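Local coordinates for protein Old Yellow Enzyme (Pichia, PDB 6AGZ) that probably reduces the activated C=C bond of enone compounds asymmetrically, using bound flavin mononucleotide as its redox cofactor, at residues P8-V20 against L328-I340. Numbering follows the deposited sequence.
Sequences PLADTNLFKPIKV and LIKDVNADDRTLI
Asn13 and Asn333 meet with their amide planes 87° apart, and OD1 of Asn333 takes the backbone N-H of Asn13 in its carbonyl plane (N to OD1 2.9 Å). The Asn13 side chain reaches two backbone carbonyls, ND2 donating to Val332 O at 3.1 Å, with Val332 O lying 23° out of the Asn13 amide plane, and more weakly to Asp335 O. Beside this pair, Thr12 CG2 lies 3.7 Å from Ile329 CD1, while OG1, held between backbone N and carbonyl carbon (chi1 69°), donates to Leu9 O and accepts from the backbone N-H of Leu14, forming an ST turn. A valine in place of Thr12 would probably leave Leu14 N without this acceptor and Leu9 O without one of its two donors, so the turn would be less firmly set. The N-terminal segment thus packs against helix 328-334 and the eighth strand, 338-341, of the TIM barrel, with the side chain of Ile340 about 8 Å from the bound flavin mononucleotide. Leu14 splays its methyls, CD2 across Leu328 CD2 and CD1 against Ile340 CB at 3.8 Å. Farther along, Lys16, extended until a bend at chi4, brings NZ to the syn side of Asp336 OD1 (2.9 Å), an oxygen also paired with Arg28. Ile18 sets CG2 3.9 Å from Leu339 CD2.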
loop_
_atom_site.group_PDB
_atom_site.type_symbol
_atom_site.label_atom_id
_atom_site.label_comp_id
_atom_site.label_asym_id
_atom_site.label_seq_id
_atom_site.Cartn_x
_atom_site.Cartn_y
_atom_site.Cartn_z
ATOM N N PRO A 8 -5.363 -5.171 -34.021
ATOM C CA PRO A 8 -5.242 -6.627 -33.948
ATOM C C PRO A 8 -4.528 -7.082 -32.680
ATOM O O PRO A 8 -3.354 -6.761 -32.494
ATOM C CB PRO A 8 -4.421 -6.983 -35.195
ATOM C CG PRO A 8 -4.383 -5.716 -36.030
ATOM C CD PRO A 8 -4.475 -4.606 -35.043
ATOM N N LEU A 9 -5.224 -7.831 -31.827
ATOM C CA LEU A 9 -4.691 -8.220 -30.531
ATOM C C LEU A 9 -4.443 -9.717 -30.403
ATOM O O LEU A 9 -4.084 -10.177 -29.315
ATOM C CB LEU A 9 -5.635 -7.757 -29.414
ATOM C CG LEU A 9 -6.055 -6.287 -29.468
ATOM C CD1 LEU A 9 -6.841 -5.905 -28.225
ATOM C CD2 LEU A 9 -4.851 -5.376 -29.644
ATOM N N ALA A 10 -4.620 -10.489 -31.480
ATOM C CA ALA A 10 -4.296 -11.911 -31.432
ATOM C C ALA A 10 -2.813 -12.150 -31.183
ATOM O O ALA A 10 -2.432 -13.255 -30.782
ATOM C CB ALA A 10 -4.724 -12.592 -32.734
ATOM N N ASP A 11 -1.973 -11.137 -31.408
ATOM C CA ASP A 11 -0.537 -11.259 -31.184
ATOM C C ASP A 11 -0.169 -11.307 -29.707
ATOM O O ASP A 11 0.953 -11.705 -29.378
ATOM C CB ASP A 11 0.193 -10.083 -31.835
ATOM C CG ASP A 11 0.363 -10.241 -33.311
ATOM O OD1 ASP A 11 1.464 -10.466 -33.743
ATOM O OD2 ASP A 11 -0.599 -10.139 -34.039
ATOM N N THR A 12 -1.074 -10.920 -28.816
ATOM C CA THR A 12 -0.735 -10.620 -27.434
ATOM C C THR A 12 -1.217 -11.723 -26.497
ATOM O O THR A 12 -1.834 -12.710 -26.909
ATOM C CB THR A 12 -1.331 -9.271 -27.027
ATOM O OG1 THR A 12 -2.759 -9.379 -26.967
ATOM C CG2 THR A 12 -0.956 -8.204 -28.044
ATOM N N ASN A 13 -0.915 -11.539 -25.208
ATOM C CA ASN A 13 -1.405 -12.442 -24.172
ATOM C C ASN A 13 -2.922 -12.428 -24.066
ATOM O O ASN A 13 -3.496 -13.347 -23.469
ATOM C CB ASN A 13 -0.801 -12.072 -22.816
ATOM C CG ASN A 13 0.580 -12.659 -22.608
ATOM O OD1 ASN A 13 1.149 -13.274 -23.509
ATOM N ND2 ASN A 13 1.128 -12.469 -21.413
ATOM N N LEU A 14 -3.585 -11.407 -24.621
ATOM C CA LEU A 14 -5.038 -11.322 -24.524
ATOM C C LEU A 14 -5.717 -12.545 -25.128
ATOM O O LEU A 14 -6.813 -12.921 -24.697
ATOM C CB LEU A 14 -5.538 -10.049 -25.208
ATOM C CG LEU A 14 -7.026 -9.750 -25.009
ATOM C CD1 LEU A 14 -7.308 -9.430 -23.549
ATOM C CD2 LEU A 14 -7.495 -8.621 -25.912
ATOM N N PHE A 15 -5.085 -13.183 -26.112
ATOM C CA PHE A 15 -5.612 -14.402 -26.710
ATOM C C PHE A 15 -4.655 -15.572 -26.519
ATOM O O PHE A 15 -4.539 -16.446 -27.379
ATOM C CB PHE A 15 -5.937 -14.187 -28.185
ATOM C CG PHE A 15 -7.137 -13.322 -28.399
ATOM C CD1 PHE A 15 -8.412 -13.855 -28.301
ATOM C CD2 PHE A 15 -6.996 -11.972 -28.663
ATOM C CE1 PHE A 15 -9.523 -13.059 -28.482
ATOM C CE2 PHE A 15 -8.103 -11.171 -28.844
ATOM C CZ PHE A 15 -9.368 -11.716 -28.754
ATOM N N LYS A 16 -3.965 -15.584 -25.396
ATOM C CA LYS A 16 -3.167 -16.711 -24.942
ATOM C C LYS A 16 -3.926 -17.443 -23.848
ATOM O O LYS A 16 -4.393 -16.799 -22.896
ATOM C CB LYS A 16 -1.811 -16.239 -24.419
ATOM C CG LYS A 16 -0.868 -17.354 -23.981
ATOM C CD LYS A 16 0.469 -16.800 -23.504
ATOM C CE LYS A 16 1.390 -17.914 -23.027
ATOM N NZ LYS A 16 1.346 -18.083 -21.545
ATOM N N PRO A 17 -4.094 -18.761 -23.952
ATOM C CA PRO A 17 -4.876 -19.489 -22.945
ATOM C C PRO A 17 -4.275 -19.339 -21.556
ATOM O O PRO A 17 -3.083 -19.067 -21.389
ATOM C CB PRO A 17 -4.812 -20.944 -23.426
ATOM C CG PRO A 17 -4.489 -20.852 -24.886
ATOM C CD PRO A 17 -3.612 -19.644 -25.026
ATOM N N ILE A 18 -5.120 -19.520 -20.544
ATOM C CA ILE A 18 -4.684 -19.348 -19.161
ATOM C C ILE A 18 -5.553 -20.215 -18.262
ATOM O O ILE A 18 -6.757 -20.357 -18.489
ATOM C CB ILE A 18 -4.731 -17.864 -18.732
ATOM C CG1 ILE A 18 -4.169 -17.691 -17.319
ATOM C CG2 ILE A 18 -6.149 -17.315 -18.822
ATOM C CD1 ILE A 18 -4.222 -16.266 -16.811
ATOM N N LYS A 19 -4.936 -20.803 -17.242
ATOM C CA LYS A 19 -5.657 -21.610 -16.269
ATOM C C LYS A 19 -6.125 -20.717 -15.125
ATOM O O LYS A 19 -5.307 -20.084 -14.449
ATOM C CB LYS A 19 -4.779 -22.744 -15.740
ATOM C CG LYS A 19 -5.440 -23.557 -14.640
ATOM C CD LYS A 19 -4.892 -24.971 -14.586
ATOM C CE LYS A 19 -5.908 -25.923 -13.975
ATOM N NZ LYS A 19 -5.381 -26.606 -12.764
ATOM N N VAL A 20 -7.438 -20.661 -14.920
ATOM C CA VAL A 20 -8.040 -19.910 -13.826
ATOM C C VAL A 20 -8.908 -20.867 -13.024
ATOM O O VAL A 20 -9.716 -21.608 -13.599
ATOM C CB VAL A 20 -8.861 -18.712 -14.335
ATOM C CG1 VAL A 20 -9.405 -17.906 -13.166
ATOM C CG2 VAL A 20 -8.010 -17.834 -15.239
ATOM N N LEU A 328 -3.693 -1.772 -22.482
ATOM C CA LEU A 328 -4.136 -3.157 -22.587
ATOM C C LEU A 328 -2.969 -4.065 -22.951
ATOM O O LEU A 328 -2.726 -5.078 -22.287
ATOM C CB LEU A 328 -5.255 -3.259 -23.628
ATOM C CG LEU A 328 -6.114 -4.522 -23.772
ATOM C CD1 LEU A 328 -7.385 -4.178 -24.529
ATOM C CD2 LEU A 328 -5.380 -5.652 -24.482
ATOM N N ILE A 329 -2.236 -3.712 -24.010
ATOM C CA ILE A 329 -1.084 -4.506 -24.432
ATOM C C ILE A 329 -0.057 -4.582 -23.310
ATOM O O ILE A 329 0.408 -5.668 -22.936
ATOM C CB ILE A 329 -0.465 -3.915 -25.712
ATOM C CG1 ILE A 329 -1.544 -3.658 -26.764
ATOM C CG2 ILE A 329 0.614 -4.839 -26.260
ATOM C CD1 ILE A 329 -2.278 -4.900 -27.191
ATOM N N LYS A 330 0.303 -3.422 -22.755
ATOM C CA LYS A 330 1.310 -3.362 -21.700
ATOM C C LYS A 330 0.908 -4.212 -20.502
ATOM O O LYS A 330 1.709 -5.003 -19.991
ATOM C CB LYS A 330 1.525 -1.908 -21.282
ATOM C CG LYS A 330 2.679 -1.672 -20.322
ATOM C CD LYS A 330 2.597 -0.273 -19.726
ATOM C CE LYS A 330 3.831 0.072 -18.908
ATOM N NZ LYS A 330 4.968 0.491 -19.772
ATOM N N ASP A 331 -0.339 -4.075 -20.047
ATOM C CA ASP A 331 -0.747 -4.757 -18.822
ATOM C C ASP A 331 -0.935 -6.253 -19.044
ATOM O O ASP A 331 -0.522 -7.063 -18.206
ATOM C CB ASP A 331 -2.025 -4.128 -18.270
ATOM C CG ASP A 331 -1.807 -2.715 -17.764
ATOM O OD1 ASP A 331 -0.636 -2.283 -17.693
ATOM O OD2 ASP A 331 -2.804 -2.039 -17.436
ATOM N N VAL A 332 -1.558 -6.645 -20.158
ATOM C CA VAL A 332 -1.802 -8.067 -20.379
ATOM C C VAL A 332 -0.503 -8.793 -20.705
ATOM O O VAL A 332 -0.367 -9.989 -20.418
ATOM C CB VAL A 332 -2.867 -8.280 -21.474
ATOM C CG1 VAL A 332 -2.263 -8.151 -22.867
ATOM C CG2 VAL A 332 -3.541 -9.637 -21.302
ATOM N N ASN A 333 0.475 -8.096 -21.289
ATOM C CA ASN A 333 1.769 -8.703 -21.572
ATOM C C ASN A 333 2.771 -8.526 -20.439
ATOM O O ASN A 333 3.852 -9.121 -20.495
ATOM C CB ASN A 333 2.359 -8.126 -22.865
ATOM C CG ASN A 333 1.688 -8.674 -24.110
ATOM O OD1 ASN A 333 1.024 -9.711 -24.069
ATOM N ND2 ASN A 333 1.866 -7.983 -25.229
ATOM N N ALA A 334 2.435 -7.736 -19.415
ATOM C CA ALA A 334 3.384 -7.471 -18.337
ATOM C C ALA A 334 3.756 -8.749 -17.597
ATOM O O ALA A 334 4.914 -8.927 -17.196
ATOM C CB ALA A 334 2.804 -6.442 -17.365
ATOM N N ASP A 335 2.795 -9.646 -17.401
ATOM C CA ASP A 335 3.059 -10.923 -16.751
ATOM C C ASP A 335 2.155 -11.978 -17.379
ATOM O O ASP A 335 1.536 -11.752 -18.424
ATOM C CB ASP A 335 2.879 -10.817 -15.229
ATOM C CG ASP A 335 1.507 -10.298 -14.823
ATOM O OD1 ASP A 335 0.496 -10.669 -15.457
ATOM O OD2 ASP A 335 1.441 -9.518 -13.851
ATOM N N ASP A 336 2.081 -13.143 -16.734
ATOM C CA ASP A 336 1.328 -14.281 -17.242
ATOM C C ASP A 336 0.096 -14.589 -16.396
ATOM O O ASP A 336 -0.419 -15.710 -16.447
ATOM C CB ASP A 336 2.238 -15.508 -17.323
ATOM C CG ASP A 336 1.791 -16.499 -18.377
ATOM O OD1 ASP A 336 1.316 -16.061 -19.445
ATOM O OD2 ASP A 336 1.918 -17.719 -18.137
ATOM N N ARG A 337 -0.395 -13.615 -15.623
ATOM C CA ARG A 337 -1.520 -13.848 -14.723
ATOM C C ARG A 337 -2.569 -12.741 -14.797
ATOM O O ARG A 337 -3.374 -12.599 -13.872
ATOM C CB ARG A 337 -1.031 -14.015 -13.278
ATOM C CG ARG A 337 -0.063 -12.935 -12.775
ATOM C CD ARG A 337 -0.789 -11.691 -12.273
ATOM N NE ARG A 337 0.101 -10.742 -11.609
ATOM C CZ ARG A 337 0.073 -10.478 -10.306
ATOM N NH1 ARG A 337 -0.806 -11.087 -9.521
ATOM N NH2 ARG A 337 0.919 -9.599 -9.787
ATOM N N THR A 338 -2.594 -11.964 -15.876
ATOM C CA THR A 338 -3.444 -10.785 -15.967
ATOM C C THR A 338 -4.563 -11.004 -16.976
ATOM O O THR A 338 -4.305 -11.336 -18.138
ATOM C CB THR A 338 -2.628 -9.550 -16.355
ATOM O OG1 THR A 338 -1.637 -9.298 -15.352
ATOM C CG2 THR A 338 -3.534 -8.334 -16.481
ATOM N N LEU A 339 -5.799 -10.818 -16.524
ATOM C CA LEU A 339 -6.976 -10.782 -17.378
ATOM C C LEU A 339 -7.380 -9.333 -17.624
ATOM O O LEU A 339 -7.168 -8.461 -16.779
ATOM C CB LEU A 339 -8.141 -11.544 -16.740
ATOM C CG LEU A 339 -7.885 -12.978 -16.271
ATOM C CD1 LEU A 339 -9.115 -13.535 -15.571
ATOM C CD2 LEU A 339 -7.485 -13.866 -17.436
ATOM N N ILE A 340 -7.970 -9.082 -18.789
ATOM C CA ILE A 340 -8.400 -7.744 -19.182
ATOM C C ILE A 340 -9.911 -7.763 -19.356
ATOM O O ILE A 340 -10.438 -8.528 -20.175
ATOM C CB ILE A 340 -7.705 -7.272 -20.468
ATOM C CG1 ILE A 340 -6.193 -7.176 -20.251
ATOM C CG2 ILE A 340 -8.265 -5.929 -20.908
ATOM C CD1 ILE A 340 -5.780 -6.080 -19.291
#